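Local structure of McyG protein (Microcystis aeruginosa PCC 7806, 4R0M) at residues 15-19 against 20-24; 192-195 against 196-200; 538-541 against 542-546. The protein probably activates phenylalanine or a related substrate as its adenylate and hands it to a peptidyl carrier domain during microcystin biosynthesis. All coordinates share one frame; numbering follows the deposited sequence.

The three contacts follow one another along the chain, each where a helix starts or ends. Interactions 1 and 2 are neighbours in the large N-terminal part of the adenylation domain, their centres 12 Å apart. They touch directly: the loop before helix 19-27 lies against the start of helix 196-210. Interaction 3 stands apart, its centre 35 Å from that of interaction 2 and 45 Å from that of interaction 1, in the smaller C-terminal part built round strands 468-474 and 479-486. The ligand pocket draws on both parts; side chains of interactions 2 and 3 lie about 9 and 12 Å from the bound phenylalanyl-adenylate.

Interaction 1 of 3, residues 15-19 against 20-24; sequences NWRTL and SEVLE
Thr-18 is the N-cap of helix 19-27, and its side chain and backbone meet Ser-20 and Glu-21 in the first turn. The Thr-18 OG1 atom lies 2.9 Å from Ser-20 OG, a hydroxyl-to-hydroxyl hydrogen bond in which either could donate. Both oxygens stand between their own backbone N and carbonyl carbon (chi1 61° for Thr-18, 40° for Ser-20), which turns them to the same side of the helix start. Glu-21, three residues on from the cap, reaches back with an extended chain. Its OE1 accepts a weak hydrogen bond from Thr-18 N at 3.3 Å, the one half of a capping box that is met here, and its CG packs 3.6 Å from Thr-18 OG1. The helical backbone takes over with Val-22 N bonded to Thr-18 O (3.3 Å) and Leu-23 N to Leu-19 O (3.1 Å).

The Arg-17 side chain crosses that of Glu-21 at an angle. The edge of its guanidinium faces Glu-21 O nearly in plane, where NH1 gives a weak, bent bond of 3.2 Å, while NH2 is held by Thr-25 OG1 one turn further on. The grip is thus on the helix backbone and Thr-25 and not on the Glu-21 carboxylate: Arg-17 NH1 stays 5.0 Å from Glu-21 OE1, and the two flat groups stand nearly perpendicular. Opposite charge probably still draws the two side chains together. Val-22 CG2 completes the packing, 3.8 Å from Arg-17 NH1.

Around this cap, Leu-19 packs on Trp-88 and Phe-91 of helix 80-93 and on Ile-235 of helix 227-240, and its backbone N bonds His-196 ND1 at the start of helix 196-210. Leu-200 of that same helix touches both Arg-17 and Val-22.

Interaction 2 of 3, residues 192-195 against 196-200; sequences VILT and HHNIL
Thr-195 and Asn-198 form a capping box at the point where strand 190-195 ends and helix 196-210 begins. Strand and helix segments meet at 81°, so the chain turns almost at right angles here. The strand pairs with 176-182 in an antiparallel hairpin, whose connecting loop carries the Ser/Thr/Gly-rich signature of adenylate-forming enzymes.

Two reciprocal hydrogen bonds make the box. Asn-198 N donates to Thr-195 OG1 at 2.9 Å. In return Thr-195 N donates to Asn-198 OD1 at 3.0 Å, almost perfectly straight at 177° about the hydrogen, although the donor is tilted from the plane of the amide carbonyl. The threonine torsion explains the first bond: OG1 lies between the backbone N and the carbonyl carbon (chi1 63°), the branch that faces the incoming helix turn, and CG2 is left beside Thr-195 N. The amide of Asn-198 is fixed at its other end as well, because ND2 bonds to Asn-395 O, which leaves it little freedom to flip. Backbone bonding proper opens with Ile-199 N to Thr-195 O at 3.1 Å.

Apolar contact is slighter. Leu-194, on the strand, turns its side chain to Leu-180 of the paired strand, while Ile-199 extends to Val-231 and Ile-235 of helix 227-240; the two side chains meet where Leu-194 CB lies 4.3 Å from Ile-199 CD1. The chain of Ile-199 also runs beside the capping residue, its CD1 methyl 3.6 Å from Thr-195 O.

Interaction 3 of 3, residues 538-541 against 542-546; sequences KLKK and DFEQG
The backbone from Lys-538 to Glu-544 is the closing part of helix 536-545, with Asp-542 N bonded to Lys-538 O (3.0 Å), Phe-543 N to Leu-539 O (3.1 Å) and Glu-544 N to Lys-540 O (3.1 Å). The last of these is the most bent, 146° about the hydrogen. Gln-545 N makes a weak bond to Asp-542 O, and the peptide before Gly-546 is cis.

Side chains of this last stretch fold back on the turn before. Asp-542 has CG beside its own backbone N (chi1 -75°), which swings the carboxylate over the Lys-538 carbonyl. Asp-542 OD2 and Lys-538 O are 3.2 Å apart, two acceptors that cannot bond and probably repel slightly. Asp-542 OD2 lies a loose 4.4 Å from Leu-539 CD2, and the side chain touches Phe-548. With only the CB of an alanine here, Phe-548 would probably lose the carboxylate it touches, leaving a gap beside the Lys-538 carbonyl.

Lys-540 and Glu-544 run side by side in the same direction, Lys-540 CG lying alongside the Glu-544 carboxylate, 4.2 Å from its CD. Their charges do not meet, Lys-540 NZ being 6.2 Å from Glu-544 OE2, so any attraction is probably weak. On the inner flank, Leu-539 packs on Ala-468 and Thr-485 of strands 468-474 and 479-486, and Phe-543 on Val-472 and Ile-483, with its ring against that of Tyr-517; this seats the helix on two strands of the C-terminal part of the adenylation domain. In Gln-545, chi1 (-49°) sets CG beside the backbone N and 3.0 Å from Lys-541 O, and a bend at chi2 brings CD back near the same oxygen.

Interaction 1 of 3, residues 15-19 against 20-24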
loop_
_atom_site.group_PDB
_atom_site.type_symbol
_atom_site.label_atom_id
_atom_site.label_comp_id
_atom_site.label_asym_id
_atom_site.label_seq_id
_atom_site.Cartn_x
_atom_site.Cartn_y
_atom_site.Cartn_z
ATOM N N ASN A 15 14.225 -18.474 -12.340
ATOM C CA ASN A 15 13.665 -17.976 -13.585
ATOM C C ASN A 15 14.429 -16.729 -14.008
ATOM O O ASN A 15 14.681 -15.845 -13.186
ATOM C CB ASN A 15 12.180 -17.655 -13.405
ATOM C CG ASN A 15 11.554 -17.057 -14.649
ATOM O OD1 ASN A 15 11.574 -17.661 -15.723
ATOM N ND2 ASN A 15 10.987 -15.863 -14.509
ATOM N N TRP A 16 14.802 -16.661 -15.283
ATOM C CA TRP A 16 15.598 -15.540 -15.783
ATOM C C TRP A 16 14.906 -14.732 -16.845
ATOM O O TRP A 16 15.539 -14.223 -17.771
ATOM C CB TRP A 16 16.967 -16.022 -16.251
ATOM C CG TRP A 16 17.835 -16.505 -15.116
ATOM C CD1 TRP A 16 18.301 -17.797 -14.894
ATOM C CD2 TRP A 16 18.354 -15.713 -13.989
ATOM N NE1 TRP A 16 19.056 -17.854 -13.750
ATOM C CE2 TRP A 16 19.128 -16.642 -13.159
ATOM C CE3 TRP A 16 18.261 -14.379 -13.601
ATOM C CZ2 TRP A 16 19.772 -16.231 -12.000
ATOM C CZ3 TRP A 16 18.913 -13.979 -12.430
ATOM C CH2 TRP A 16 19.650 -14.884 -11.650
ATOM N N ARG A 17 13.591 -14.597 -16.705
ATOM C CA ARG A 17 12.793 -13.766 -17.596
ATOM C C ARG A 17 12.964 -12.283 -17.272
ATOM O O ARG A 17 13.292 -11.921 -16.142
ATOM C CB ARG A 17 11.312 -14.137 -17.479
ATOM C CG ARG A 17 10.897 -15.406 -18.207
ATOM C CD ARG A 17 9.447 -15.744 -17.888
ATOM N NE ARG A 17 8.825 -16.555 -18.931
ATOM C CZ ARG A 17 8.174 -16.064 -19.985
ATOM N NH1 ARG A 17 8.047 -14.754 -20.151
ATOM N NH2 ARG A 17 7.643 -16.889 -20.879
ATOM N N THR A 18 12.755 -11.437 -18.276
ATOM C CA THR A 18 12.625 -9.998 -18.067
ATOM C C THR A 18 11.148 -9.636 -18.168
ATOM O O THR A 18 10.327 -10.471 -18.560
ATOM C CB THR A 18 13.408 -9.179 -19.112
ATOM O OG1 THR A 18 12.905 -9.465 -20.422
ATOM C CG2 THR A 18 14.898 -9.492 -19.047
ATOM N N LEU A 19 10.814 -8.396 -17.825
ATOM C CA LEU A 19 9.429 -7.934 -17.890
ATOM C C LEU A 19 8.885 -7.900 -19.322
ATOM O O LEU A 19 7.711 -8.196 -19.546
ATOM C CB LEU A 19 9.274 -6.568 -17.207
ATOM C CG LEU A 19 9.389 -6.560 -15.677
ATOM C CD1 LEU A 19 9.568 -5.143 -15.156
ATOM C CD2 LEU A 19 8.187 -7.223 -15.021
ATOM N N SER A 20 9.742 -7.556 -20.279
ATOM C CA SER A 20 9.359 -7.519 -21.694
ATOM C C SER A 20 8.933 -8.892 -22.226
ATOM O O SER A 20 7.935 -8.999 -22.940
ATOM C CB SER A 20 10.481 -6.926 -22.549
ATOM O OG SER A 20 11.745 -7.381 -22.115
ATOM N N GLU A 21 9.679 -9.932 -21.857
ATOM C CA GLU A 21 9.350 -11.311 -22.233
ATOM C C GLU A 21 8.025 -11.768 -21.629
ATOM O O GLU A 21 7.251 -12.479 -22.277
ATOM C CB GLU A 21 10.475 -12.267 -21.822
ATOM C CG GLU A 21 11.752 -12.098 -22.636
ATOM C CD GLU A 21 12.970 -12.731 -21.987
ATOM O OE1 GLU A 21 12.824 -13.411 -20.948
ATOM O OE2 GLU A 21 14.085 -12.544 -22.522
ATOM N N VAL A 22 7.773 -11.354 -20.388
ATOM C CA VAL A 22 6.528 -11.666 -19.684
ATOM C C VAL A 22 5.312 -11.065 -20.398
ATOM O O VAL A 22 4.295 -11.739 -20.575
ATOM C CB VAL A 22 6.600 -11.225 -18.204
ATOM C CG1 VAL A 22 5.218 -11.140 -17.574
ATOM C CG2 VAL A 22 7.480 -12.183 -17.417
ATOM N N LEU A 23 5.431 -9.809 -20.821
ATOM C CA LEU A 23 4.364 -9.140 -21.563
ATOM C C LEU A 23 4.176 -9.731 -22.964
ATOM O O LEU A 23 3.045 -9.872 -23.431
ATOM C CB LEU A 23 4.615 -7.627 -21.641
ATOM C CG LEU A 23 3.651 -6.766 -22.467
ATOM C CD1 LEU A 23 2.223 -6.838 -21.943
ATOM C CD2 LEU A 23 4.133 -5.324 -22.517
ATOM N N GLU A 24 5.285 -10.072 -23.620
ATOM C CA GLU A 24 5.253 -10.692 -24.947
ATOM C C GLU A 24 4.557 -12.055 -24.928
ATOM O O GLU A 24 3.761 -12.359 -25.814
ATOM C CB GLU A 24 6.665 -10.799 -25.525
ATOM C CG GLU A 24 7.197 -9.481 -26.076
ATOM C CD GLU A 24 8.713 -9.373 -26.033
ATOM O OE1 GLU A 24 9.392 -10.388 -25.774
ATOM O OE2 GLU A 24 9.230 -8.259 -26.262
#

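Interaction 2 of 3, residues 192-195 against 196-200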
loop_
_atom_site.group_PDB
_atom_site.type_symbol
_atom_site.label_atom_id
_atom_site.label_comp_id
_atom_site.label_asym_id
_atom_site.label_seq_id
_atom_site.Cartn_x
_atom_site.Cartn_y
_atom_site.Cartn_z
ATOM N N VAL A 192 13.554 2.398 -3.221
ATOM C CA VAL A 192 13.695 0.951 -3.337
ATOM C C VAL A 192 13.967 0.544 -4.785
ATOM O O VAL A 192 13.156 0.804 -5.675
ATOM C CB VAL A 192 12.455 0.209 -2.793
ATOM C CG1 VAL A 192 12.632 -1.297 -2.923
ATOM C CG2 VAL A 192 12.197 0.590 -1.339
ATOM N N ILE A 193 15.123 -0.078 -5.009
ATOM C CA ILE A 193 15.490 -0.594 -6.325
ATOM C C ILE A 193 14.930 -2.004 -6.493
ATOM O O ILE A 193 15.194 -2.888 -5.676
ATOM C CB ILE A 193 17.025 -0.603 -6.540
ATOM C CG1 ILE A 193 17.586 0.825 -6.496
ATOM C CG2 ILE A 193 17.386 -1.272 -7.863
ATOM C CD1 ILE A 193 19.096 0.902 -6.368
ATOM N N LEU A 194 14.146 -2.202 -7.547
ATOM C CA LEU A 194 13.598 -3.518 -7.855
ATOM C C LEU A 194 13.996 -3.971 -9.254
ATOM O O LEU A 194 13.721 -3.296 -10.251
ATOM C CB LEU A 194 12.074 -3.540 -7.688
ATOM C CG LEU A 194 11.491 -3.221 -6.304
ATOM C CD1 LEU A 194 9.972 -3.218 -6.361
ATOM C CD2 LEU A 194 11.982 -4.195 -5.242
ATOM N N THR A 195 14.663 -5.119 -9.308
ATOM C CA THR A 195 15.093 -5.715 -10.565
ATOM C C THR A 195 13.956 -6.546 -11.154
ATOM O O THR A 195 12.969 -6.827 -10.464
ATOM C CB THR A 195 16.332 -6.610 -10.357
ATOM O OG1 THR A 195 15.994 -7.697 -9.487
ATOM C CG2 THR A 195 17.473 -5.814 -9.741
ATOM N N HIS A 196 14.095 -6.929 -12.423
ATOM C CA HIS A 196 13.181 -7.884 -13.056
ATOM C C HIS A 196 13.132 -9.146 -12.248
ATOM O O HIS A 196 12.057 -9.690 -11.989
ATOM C CB HIS A 196 13.637 -8.232 -14.472
ATOM C CG HIS A 196 13.811 -7.040 -15.377
ATOM N ND1 HIS A 196 12.848 -6.623 -16.216
ATOM C CD2 HIS A 196 14.894 -6.184 -15.565
ATOM C CE1 HIS A 196 13.285 -5.551 -16.903
ATOM N NE2 HIS A 196 14.537 -5.284 -16.503
ATOM N N HIS A 197 14.311 -9.614 -11.842
ATOM C CA HIS A 197 14.448 -10.848 -11.077
ATOM C C HIS A 197 13.787 -10.762 -9.730
ATOM O O HIS A 197 13.203 -11.743 -9.277
ATOM C CB HIS A 197 15.915 -11.242 -10.942
ATOM C CG HIS A 197 16.121 -12.646 -10.419
ATOM N ND1 HIS A 197 15.756 -13.740 -11.116
ATOM C CD2 HIS A 197 16.680 -13.106 -9.229
ATOM C CE1 HIS A 197 16.061 -14.843 -10.409
ATOM N NE2 HIS A 197 16.626 -14.456 -9.254
ATOM N N ASN A 198 13.872 -9.595 -9.084
ATOM C CA ASN A 198 13.138 -9.335 -7.837
ATOM C C ASN A 198 11.641 -9.551 -8.021
ATOM O O ASN A 198 11.022 -10.332 -7.299
ATOM C CB ASN A 198 13.372 -7.897 -7.333
ATOM C CG ASN A 198 14.745 -7.688 -6.708
ATOM O OD1 ASN A 198 15.321 -6.601 -6.816
ATOM N ND2 ASN A 198 15.272 -8.713 -6.045
ATOM N N ILE A 199 11.077 -8.855 -9.005
ATOM C CA ILE A 199 9.638 -8.846 -9.259
ATOM C C ILE A 199 9.121 -10.228 -9.679
ATOM O O ILE A 199 8.146 -10.732 -9.114
ATOM C CB ILE A 199 9.269 -7.770 -10.311
ATOM C CG1 ILE A 199 9.594 -6.371 -9.773
ATOM C CG2 ILE A 199 7.797 -7.863 -10.701
ATOM C CD1 ILE A 199 9.780 -5.312 -10.841
ATOM N N LEU A 200 9.794 -10.839 -10.652
ATOM C CA LEU A 200 9.355 -12.120 -11.204
ATOM C C LEU A 200 9.590 -13.302 -10.268
ATOM O O LEU A 200 8.937 -14.338 -10.395
ATOM C CB LEU A 200 9.956 -12.357 -12.593
ATOM C CG LEU A 200 9.502 -11.310 -13.617
ATOM C CD1 LEU A 200 10.208 -11.494 -14.950
ATOM C CD2 LEU A 200 7.988 -11.320 -13.795
#

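Interaction 3 of 3, residues 538-541 against 542-546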
loop_
_atom_site.group_PDB
_atom_site.type_symbol
_atom_site.label_atom_id
_atom_site.label_comp_id
_atom_site.label_asym_id
_atom_site.label_seq_id
_atom_site.Cartn_x
_atom_site.Cartn_y
_atom_site.Cartn_z
ATOM N N LYS A 538 4.324 11.139 11.327
ATOM C CA LYS A 538 3.994 12.516 10.955
ATOM C C LYS A 538 3.023 13.166 11.942
ATOM O O LYS A 538 3.116 14.366 12.209
ATOM C CB LYS A 538 3.424 12.581 9.534
ATOM C CG LYS A 538 4.465 12.445 8.434
ATOM C CD LYS A 538 3.830 12.570 7.054
ATOM C CE LYS A 538 4.868 12.506 5.942
ATOM N NZ LYS A 538 5.726 13.726 5.888
ATOM N N LEU A 539 2.100 12.369 12.478
ATOM C CA LEU A 539 1.147 12.849 13.477
ATOM C C LEU A 539 1.802 13.083 14.835
ATOM O O LEU A 539 1.443 14.028 15.542
ATOM C CB LEU A 539 -0.040 11.892 13.617
ATOM C CG LEU A 539 -1.191 12.065 12.624
ATOM C CD1 LEU A 539 -2.197 10.936 12.775
ATOM C CD2 LEU A 539 -1.881 13.415 12.783
ATOM N N LYS A 540 2.754 12.220 15.190
ATOM C CA LYS A 540 3.520 12.374 16.424
ATOM C C LYS A 540 4.315 13.679 16.400
ATOM O O LYS A 540 4.313 14.430 17.378
ATOM C CB LYS A 540 4.447 11.176 16.655
ATOM C CG LYS A 540 5.143 11.185 18.010
ATOM C CD LYS A 540 6.121 10.030 18.176
ATOM C CE LYS A 540 5.423 8.757 18.628
ATOM N NZ LYS A 540 6.395 7.674 18.946
ATOM N N LYS A 541 4.977 13.945 15.273
ATOM C CA LYS A 541 5.723 15.187 15.087
ATOM C C LYS A 541 4.812 16.406 15.157
ATOM O O LYS A 541 5.101 17.345 15.897
ATOM C CB LYS A 541 6.516 15.174 13.777
ATOM C CG LYS A 541 7.873 14.500 13.896
ATOM C CD LYS A 541 8.838 14.996 12.831
ATOM C CE LYS A 541 10.268 14.617 13.182
ATOM N NZ LYS A 541 11.253 15.183 12.220
ATOM N N ASP A 542 3.708 16.371 14.408
ATOM C CA ASP A 542 2.707 17.445 14.419
ATOM C C ASP A 542 2.284 17.830 15.841
ATOM O O ASP A 542 2.202 19.016 16.170
ATOM C CB ASP A 542 1.473 17.055 13.593
ATOM C CG ASP A 542 1.709 17.131 12.087
ATOM O OD1 ASP A 542 2.682 17.781 11.646
ATOM O OD2 ASP A 542 0.904 16.537 11.337
ATOM N N PHE A 543 2.022 16.820 16.669
ATOM C CA PHE A 543 1.655 17.014 18.072
ATOM C C PHE A 543 2.773 17.682 18.880
ATOM O O PHE A 543 2.511 18.557 19.709
ATOM C CB PHE A 543 1.256 15.671 18.703
ATOM C CG PHE A 543 1.086 15.722 20.197
ATOM C CD1 PHE A 543 -0.105 16.167 20.762
ATOM C CD2 PHE A 543 2.117 15.317 21.040
ATOM C CE1 PHE A 543 -0.261 16.215 22.141
ATOM C CE2 PHE A 543 1.968 15.364 22.419
ATOM C CZ PHE A 543 0.776 15.812 22.970
ATOM N N GLU A 544 4.013 17.265 18.629
ATOM C CA GLU A 544 5.170 17.760 19.376
ATOM C C GLU A 544 5.649 19.153 18.943
ATOM O O GLU A 544 6.620 19.671 19.495
ATOM C CB GLU A 544 6.321 16.750 19.303
ATOM C CG GLU A 544 6.058 15.448 20.049
ATOM C CD GLU A 544 7.124 14.390 19.811
ATOM O OE1 GLU A 544 7.748 14.387 18.726
ATOM O OE2 GLU A 544 7.330 13.548 20.712
ATOM N N GLN A 545 4.966 19.757 17.971
ATOM C CA GLN A 545 5.353 21.079 17.465
ATOM C C GLN A 545 4.969 22.254 18.387
ATOM O O GLN A 545 5.847 23.017 18.783
ATOM C CB GLN A 545 4.866 21.321 16.024
ATOM C CG GLN A 545 5.156 20.205 15.025
ATOM C CD GLN A 545 6.634 19.986 14.732
ATOM O OE1 GLN A 545 7.471 19.970 15.637
ATOM N NE2 GLN A 545 6.957 19.789 13.458
ATOM N N GLY A 546 3.695 22.410 18.756
ATOM C CA GLY A 546 2.606 21.514 18.402
ATOM C C GLY A 546 1.551 22.178 17.542
ATOM O O GLY A 546 1.077 23.277 17.850
#